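Local coordinates for E3 ubiquitin-protein ligase HERC2 (Homo sapiens, PDB 4L1M) that probably attaches ubiquitin to target proteins as an E3 ligase, this RCC1-like beta-propeller domain probably serving in protein interactions, at residues L24-I33 / P44-V55; R265-A273 / W283-L291. One frame throughout, in Å; residues are numbered along the deposited sequence. Where two conformers were deposited one is given.

Interaction 1 (L24-I33 / P44-V55); sequences LQEVIGWGLI and PIQCEGLANLGV
The carboxamide of Q25 turns OE1 and NE2 to the backbone of V55 and pairs with it at two points. V55 N donates to Q25 OE1 at 2.9 Å, and Q25 NE2 donates to V55 O at 2.8 Å; both donors lie in the plane of the carbonyl they meet, on a lone pair. With CG anti to the backbone N (chi1 170°) and the chain extended beyond it, the amide reaches past A51 to V55, and NE2 also bonds S379 O.

Q46 answers from the other segment with a single, longer bond. Bent at chi2 (61°), it brings OE1 back to V27 N at 3.3 Å, with the donor tilted from the carbonyl plane. Its NE2 passes the end of I28. E26 crosses Q46 at about a right angle, but its carboxylate is committed to a salt bridge with K363.

Between these two amides V27 divides its methyls. CG1 meets L50 CD1 at 3.7 Å, the two side chains crossing nearly perpendicularly, while CG2 lies against A51 and approaches V55 CG2 at 4.0 Å. Along the strand pair, G29 and I45 exchange both backbone bonds, and C47 N adds a third to V27 O at 2.7 Å. I28 CG2 lies beside P44 CB, pointing the same way.

Strand 27-31 pairs on its other side with strand 374-379, so the two chain ends share one sheet, the Velcro-type closure of a beta-propeller. The chemistry implies a junction of three backbone bonds, extended by the two-point amide grip of Q25 and the longer Q46 bond, with apolar V27 between the glutamines.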
# COMPACT_ATOMS: atom_id res chain seq x y z
N LEU A 24 11.76 6.50 24.22
CA LEU A 24 10.72 6.36 23.16
C LEU A 24 11.24 6.30 21.71
O LEU A 24 12.15 7.03 21.28
CB LEU A 24 9.69 7.50 23.26
CG LEU A 24 8.71 7.49 24.43
CD1 LEU A 24 7.84 8.74 24.42
CD2 LEU A 24 7.85 6.25 24.36
N GLN A 25 10.59 5.39 20.95
CA GLN A 25 10.64 5.29 19.45
C GLN A 25 10.33 6.68 18.88
O GLN A 25 9.69 7.44 19.57
CB GLN A 25 9.53 4.32 19.02
CG GLN A 25 9.18 4.20 17.55
CD GLN A 25 7.92 3.35 17.33
OE1 GLN A 25 6.95 3.47 18.06
NE2 GLN A 25 7.96 2.46 16.34
N GLU A 26 10.76 6.99 17.65
CA GLU A 26 10.32 8.22 16.98
C GLU A 26 9.32 7.90 15.89
O GLU A 26 9.49 6.98 15.12
CB GLU A 26 11.52 9.02 16.44
CG GLU A 26 12.33 9.66 17.56
CD GLU A 26 13.39 10.65 17.08
OE1 GLU A 26 13.23 11.24 16.00
OE2 GLU A 26 14.38 10.88 17.81
N VAL A 27 8.22 8.64 15.91
CA VAL A 27 7.19 8.58 14.90
C VAL A 27 6.94 10.00 14.43
O VAL A 27 6.39 10.82 15.16
CB VAL A 27 5.86 8.01 15.43
CG1 VAL A 27 4.85 7.90 14.31
CG2 VAL A 27 6.08 6.64 16.06
N ILE A 28 7.32 10.26 13.19
CA ILE A 28 7.19 11.58 12.58
C ILE A 28 6.08 11.56 11.53
O ILE A 28 5.96 10.60 10.76
CB ILE A 28 8.47 12.01 11.85
CG1 ILE A 28 9.71 11.57 12.61
CG2 ILE A 28 8.47 13.52 11.66
CD1 ILE A 28 9.83 12.16 13.99
N GLY A 29 5.27 12.62 11.53
CA GLY A 29 4.22 12.80 10.53
C GLY A 29 4.21 14.21 9.99
O GLY A 29 4.67 15.15 10.65
N TRP A 30 3.72 14.35 8.77
CA TRP A 30 3.54 15.67 8.18
C TRP A 30 2.53 15.62 7.08
O TRP A 30 2.20 14.54 6.60
CB TRP A 30 4.87 16.27 7.69
CG TRP A 30 5.59 15.47 6.68
CD1 TRP A 30 5.62 15.70 5.33
CD2 TRP A 30 6.40 14.32 6.91
NE1 TRP A 30 6.40 14.76 4.71
CE2 TRP A 30 6.90 13.90 5.66
CE3 TRP A 30 6.78 13.61 8.06
CZ2 TRP A 30 7.74 12.80 5.53
CZ3 TRP A 30 7.61 12.50 7.92
CH2 TRP A 30 8.08 12.11 6.67
N GLY A 31 2.03 16.79 6.69
CA GLY A 31 0.95 16.89 5.70
C GLY A 31 -0.31 17.45 6.31
O GLY A 31 -0.24 18.21 7.26
N LEU A 32 -1.46 17.07 5.78
CA LEU A 32 -2.74 17.61 6.24
C LEU A 32 -3.19 16.88 7.49
O LEU A 32 -3.87 15.85 7.44
CB LEU A 32 -3.79 17.51 5.11
CG LEU A 32 -5.21 18.04 5.36
CD1 LEU A 32 -5.21 19.52 5.69
CD2 LEU A 32 -6.09 17.74 4.14
N ILE A 33 -2.80 17.42 8.63
CA ILE A 33 -3.02 16.81 9.92
C ILE A 33 -3.69 17.81 10.81
O ILE A 33 -3.19 18.90 11.00
CB ILE A 33 -1.69 16.40 10.54
CG1 ILE A 33 -1.25 15.07 9.94
CG2 ILE A 33 -1.77 16.27 12.05
CD1 ILE A 33 0.23 14.82 10.12
N PRO A 44 7.62 18.83 9.80
CA PRO A 44 7.43 17.50 10.35
C PRO A 44 7.14 17.54 11.83
O PRO A 44 7.75 18.34 12.55
CB PRO A 44 8.76 16.82 10.08
CG PRO A 44 9.75 17.92 10.15
CD PRO A 44 9.06 19.17 9.71
N ILE A 45 6.24 16.69 12.31
CA ILE A 45 5.86 16.73 13.72
C ILE A 45 6.04 15.38 14.40
O ILE A 45 5.82 14.32 13.80
CB ILE A 45 4.46 17.32 13.96
CG1 ILE A 45 3.37 16.35 13.56
CG2 ILE A 45 4.29 18.61 13.16
CD1 ILE A 45 2.07 16.63 14.28
N GLN A 46 6.49 15.45 15.64
CA GLN A 46 6.81 14.28 16.44
C GLN A 46 5.51 13.84 17.06
O GLN A 46 4.91 14.59 17.79
CB GLN A 46 7.84 14.66 17.54
CG GLN A 46 8.17 13.54 18.51
CD GLN A 46 8.79 12.31 17.85
OE1 GLN A 46 8.26 11.17 17.99
NE2 GLN A 46 9.90 12.53 17.13
N CYS A 47 5.08 12.61 16.78
CA CYS A 47 3.80 12.12 17.29
C CYS A 47 3.95 11.25 18.52
O CYS A 47 3.85 10.03 18.43
CB CYS A 47 3.10 11.30 16.20
SG CYS A 47 2.87 12.12 14.61
N GLU A 48 4.18 11.83 19.70
CA GLU A 48 4.50 10.99 20.86
C GLU A 48 3.33 10.07 21.21
O GLU A 48 3.53 8.98 21.75
CB GLU A 48 4.90 11.82 22.08
CG GLU A 48 6.17 12.65 21.90
CD GLU A 48 5.89 14.09 21.50
OE1 GLU A 48 4.73 14.38 21.12
OE2 GLU A 48 6.82 14.92 21.58
N GLY A 49 2.12 10.51 20.92
CA GLY A 49 0.93 9.70 21.13
C GLY A 49 1.02 8.35 20.45
O GLY A 49 0.63 7.34 21.03
N LEU A 50 1.58 8.32 19.24
CA LEU A 50 1.81 7.08 18.50
C LEU A 50 3.00 6.27 18.98
O LEU A 50 2.97 5.05 18.94
CB LEU A 50 2.03 7.40 17.02
CG LEU A 50 0.88 8.10 16.32
CD1 LEU A 50 1.26 8.39 14.88
CD2 LEU A 50 -0.39 7.26 16.37
N ALA A 51 4.05 6.94 19.43
CA ALA A 51 5.24 6.26 19.89
C ALA A 51 4.95 5.37 21.10
O ALA A 51 5.55 4.29 21.23
CB ALA A 51 6.32 7.27 20.23
N ASN A 52 4.04 5.81 21.98
CA ASN A 52 3.64 5.02 23.16
C ASN A 52 3.16 3.62 22.80
O ASN A 52 3.41 2.66 23.51
CB ASN A 52 2.53 5.73 23.94
CG ASN A 52 3.00 7.01 24.62
OD1 ASN A 52 4.18 7.36 24.59
ND2 ASN A 52 2.07 7.70 25.27
N LEU A 53 2.50 3.51 21.65
CA LEU A 53 1.98 2.24 21.18
C LEU A 53 3.07 1.25 20.78
O LEU A 53 2.87 0.04 20.87
CB LEU A 53 1.08 2.46 19.98
CG LEU A 53 -0.05 3.50 20.04
CD1 LEU A 53 -0.99 3.26 18.87
CD2 LEU A 53 -0.83 3.48 21.33
N GLY A 54 4.23 1.75 20.34
CA GLY A 54 5.24 0.87 19.75
C GLY A 54 4.79 0.47 18.36
O GLY A 54 4.27 -0.63 18.15
N VAL A 55 4.99 1.37 17.41
CA VAL A 55 4.49 1.20 16.04
C VAL A 55 5.35 0.23 15.22
O VAL A 55 6.58 0.33 15.23
CB VAL A 55 4.42 2.54 15.33
CG1 VAL A 55 3.86 2.38 13.94
CG2 VAL A 55 3.55 3.50 16.12

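Interaction 2 (R265-A273 / W283-L291); sequences RCGSQFSIA and WGKGDNQRL. With SO4 (sulfate ion), chain F.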
# COMPACT_ATOMS: atom_id res chain seq x y z
N ARG A 265 3.80 -1.30 -5.86
CA ARG A 265 2.89 -0.38 -5.21
C ARG A 265 2.07 0.32 -6.27
O ARG A 265 2.51 0.44 -7.41
CB ARG A 265 3.64 0.65 -4.37
CG ARG A 265 4.59 0.08 -3.33
CD ARG A 265 3.91 -0.32 -2.04
NE ARG A 265 4.93 -0.80 -1.11
CZ ARG A 265 4.69 -1.43 0.04
NH1 ARG A 265 3.44 -1.65 0.46
NH2 ARG A 265 5.70 -1.81 0.79
N CYS A 266 0.88 0.76 -5.88
CA CYS A 266 -0.00 1.55 -6.72
C CYS A 266 -0.32 2.87 -6.02
O CYS A 266 -0.68 2.88 -4.86
CB CYS A 266 -1.31 0.81 -6.93
SG CYS A 266 -1.15 -0.65 -7.96
N GLY A 267 -0.16 3.99 -6.71
CA GLY A 267 -0.74 5.25 -6.26
C GLY A 267 -1.89 5.48 -7.18
O GLY A 267 -2.26 4.59 -7.93
N SER A 268 -2.44 6.69 -7.19
CA SER A 268 -3.61 6.98 -8.02
C SER A 268 -3.23 7.03 -9.49
O SER A 268 -2.53 7.93 -9.92
CB SER A 268 -4.27 8.30 -7.61
OG SER A 268 -5.42 8.55 -8.39
N GLN A 269 -3.63 6.00 -10.22
CA GLN A 269 -3.41 5.89 -11.66
C GLN A 269 -1.95 5.75 -12.05
O GLN A 269 -1.59 6.05 -13.20
CB GLN A 269 -4.07 7.06 -12.41
CG GLN A 269 -5.60 7.18 -12.17
CD GLN A 269 -6.36 6.00 -12.76
OE1 GLN A 269 -6.30 5.77 -13.94
NE2 GLN A 269 -7.03 5.22 -11.94
N PHE A 270 -1.10 5.29 -11.13
CA PHE A 270 0.30 4.99 -11.45
C PHE A 270 0.82 3.82 -10.63
O PHE A 270 0.24 3.44 -9.63
CB PHE A 270 1.21 6.22 -11.31
CG PHE A 270 1.56 6.59 -9.89
CD1 PHE A 270 0.70 7.35 -9.14
CD2 PHE A 270 2.77 6.25 -9.34
CE1 PHE A 270 1.04 7.74 -7.84
CE2 PHE A 270 3.11 6.64 -8.04
CZ PHE A 270 2.24 7.37 -7.29
N SER A 271 1.94 3.29 -11.08
CA SER A 271 2.44 2.04 -10.60
C SER A 271 3.93 2.16 -10.30
O SER A 271 4.63 2.97 -10.89
CB SER A 271 2.23 0.99 -11.68
OG SER A 271 0.85 0.89 -11.99
N ILE A 272 4.39 1.32 -9.37
CA ILE A 272 5.75 1.32 -8.88
C ILE A 272 6.25 -0.12 -8.78
O ILE A 272 5.53 -1.01 -8.34
CB ILE A 272 5.76 1.89 -7.45
CG1 ILE A 272 5.39 3.37 -7.44
CG2 ILE A 272 7.12 1.66 -6.78
CD1 ILE A 272 6.53 4.26 -7.88
N ALA A 273 7.51 -0.34 -9.12
CA ALA A 273 8.16 -1.60 -8.84
C ALA A 273 9.52 -1.35 -8.23
O ALA A 273 10.20 -0.38 -8.57
CB ALA A 273 8.34 -2.38 -10.12
N TRP A 283 5.66 4.20 -13.49
CA TRP A 283 4.97 4.43 -14.75
C TRP A 283 3.49 4.65 -14.49
O TRP A 283 3.00 4.42 -13.37
CB TRP A 283 5.22 3.27 -15.69
CG TRP A 283 4.62 1.99 -15.26
CD1 TRP A 283 3.47 1.45 -15.73
CD2 TRP A 283 5.18 1.03 -14.35
NE1 TRP A 283 3.24 0.22 -15.14
CE2 TRP A 283 4.27 -0.05 -14.28
CE3 TRP A 283 6.33 0.98 -13.57
CZ2 TRP A 283 4.48 -1.17 -13.45
CZ3 TRP A 283 6.53 -0.12 -12.73
CH2 TRP A 283 5.61 -1.18 -12.68
N GLY A 284 2.78 5.16 -15.51
CA GLY A 284 1.38 5.57 -15.37
C GLY A 284 1.16 7.06 -15.55
O GLY A 284 1.87 7.71 -16.32
N LYS A 285 0.17 7.61 -14.85
CA LYS A 285 -0.23 9.00 -15.02
C LYS A 285 0.83 9.97 -14.46
O LYS A 285 1.39 9.73 -13.38
CB LYS A 285 -1.53 9.23 -14.28
CG LYS A 285 -2.24 10.54 -14.55
CD LYS A 285 -3.60 10.56 -13.88
CE LYS A 285 -4.32 11.87 -14.18
NZ LYS A 285 -5.59 12.03 -13.41
N GLY A 286 1.06 11.06 -15.18
CA GLY A 286 2.17 11.95 -14.92
C GLY A 286 1.81 13.23 -14.20
O GLY A 286 2.70 13.94 -13.74
N ASP A 287 0.53 13.51 -14.04
CA ASP A 287 0.09 14.79 -13.48
C ASP A 287 0.64 14.99 -12.08
O ASP A 287 0.78 14.04 -11.30
CB ASP A 287 -1.44 14.88 -13.40
CG ASP A 287 -2.13 14.78 -14.75
OD1 ASP A 287 -1.51 14.31 -15.72
OD2 ASP A 287 -3.34 15.12 -14.81
N ASN A 288 0.94 16.24 -11.77
CA ASN A 288 1.36 16.63 -10.43
C ASN A 288 2.69 15.98 -10.05
O ASN A 288 2.98 15.86 -8.87
CB ASN A 288 0.26 16.28 -9.43
CG ASN A 288 -1.12 16.66 -9.92
OD1 ASN A 288 -1.96 15.81 -10.18
ND2 ASN A 288 -1.34 17.93 -10.08
N GLN A 289 3.47 15.57 -11.05
CA GLN A 289 4.82 15.02 -10.85
C GLN A 289 4.85 13.72 -10.05
O GLN A 289 5.89 13.37 -9.49
CB GLN A 289 5.74 16.02 -10.15
CG GLN A 289 5.90 17.36 -10.84
CD GLN A 289 6.69 17.22 -12.12
OE1 GLN A 289 7.09 16.13 -12.51
NE2 GLN A 289 6.90 18.32 -12.79
N ARG A 290 3.73 13.00 -10.02
CA ARG A 290 3.64 11.82 -9.18
C ARG A 290 4.61 10.70 -9.54
O ARG A 290 4.93 9.87 -8.71
CB ARG A 290 2.20 11.29 -9.16
CG ARG A 290 1.73 10.62 -10.45
CD ARG A 290 0.23 10.40 -10.43
NE ARG A 290 -0.50 11.64 -10.56
CZ ARG A 290 -1.80 11.76 -10.38
NH1 ARG A 290 -2.54 10.70 -10.05
NH2 ARG A 290 -2.38 12.94 -10.53
N LEU A 291 5.08 10.66 -10.77
CA LEU A 291 6.04 9.62 -11.19
C LEU A 291 7.51 9.88 -10.79
O LEU A 291 8.30 8.94 -10.76
CB LEU A 291 6.00 9.45 -12.70
CG LEU A 291 4.64 9.15 -13.28
CD1 LEU A 291 4.75 9.12 -14.78
CD2 LEU A 291 4.11 7.84 -12.71
S SO4 F . -5.98 11.96 -9.83
O1 SO4 F . -5.43 11.77 -8.49
O2 SO4 F . -7.39 12.40 -9.67
O3 SO4 F . -5.25 12.96 -10.62
O4 SO4 F . -5.85 10.66 -10.54
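Antiparallel pairing joins S271 to W283 through reciprocal bonds, S271 N to W283 O at 2.8 Å and W283 N to S271 O at 3.1 Å, and the next pair, F270 with G284, is non-hydrogen-bonded. These are the two middle strands of one four-stranded blade in the RCC1-like beta-propeller; beyond them K285 N still reaches Q269 O.

On the face carrying S271 and W283, the serine CB sits over the face of the indole, 3.8 Å from the centroid of its five-membered ring, a CH-pi contact. A chi1 of 66° turns the indole back across strand 270-275, and its far end reaches A273 CB. S271 OG bonds outside the pair, to Q218 and K238.

F270 points toward the segment 283-291, where R290 passes over one ring face: CG stands 4.1 Å from the centroid, another CH-pi contact. The guanidinium is turned 83° from the phenyl plane, and L291 CD2 packs on F270 CB.

Several bonds fix the rotation of that guanidinium. NE donates almost straight (174°) to D287 O, NH2 to N288 OD1, and NH1 to S268 O at 2.8 Å, with the first and last acceptors close to its plane. Thus oriented, R290 joins K285 and S268 in binding a sulfate ion, probably from the crystallisation liquor. K285, fully extended, brings NZ to sulfate O3 at 3.0 Å, and S268 OG lies close to O4. The same O3 receives R290 NH2 at 2.9 Å, near the guanidinium plane.

In the fold
Interactions 1 and 2 lie on different blades of the propeller, their centres about 27 Å apart and their nearest atoms about 14 Å. The blade of strands 313-318 to 354-356 links them: W30 sets its ring edge-to-face with F344, while R290 offers its carbonyl to W335 NE1. W30-G31 and W283-G284 repeat one local geometry, consistent with equivalent positions: each tryptophan is in the third strand of its blade, chi1 is 58° and 66°, and both glycines have phi 115° and nearly equal psi. Interaction 1 lies within the N-terminal half of the closing blade, completed by strands 374-379 and 365-370; interaction 2 lies in a blade built from one continuous run, at its hairpin and the loop after it, beside the sulfate.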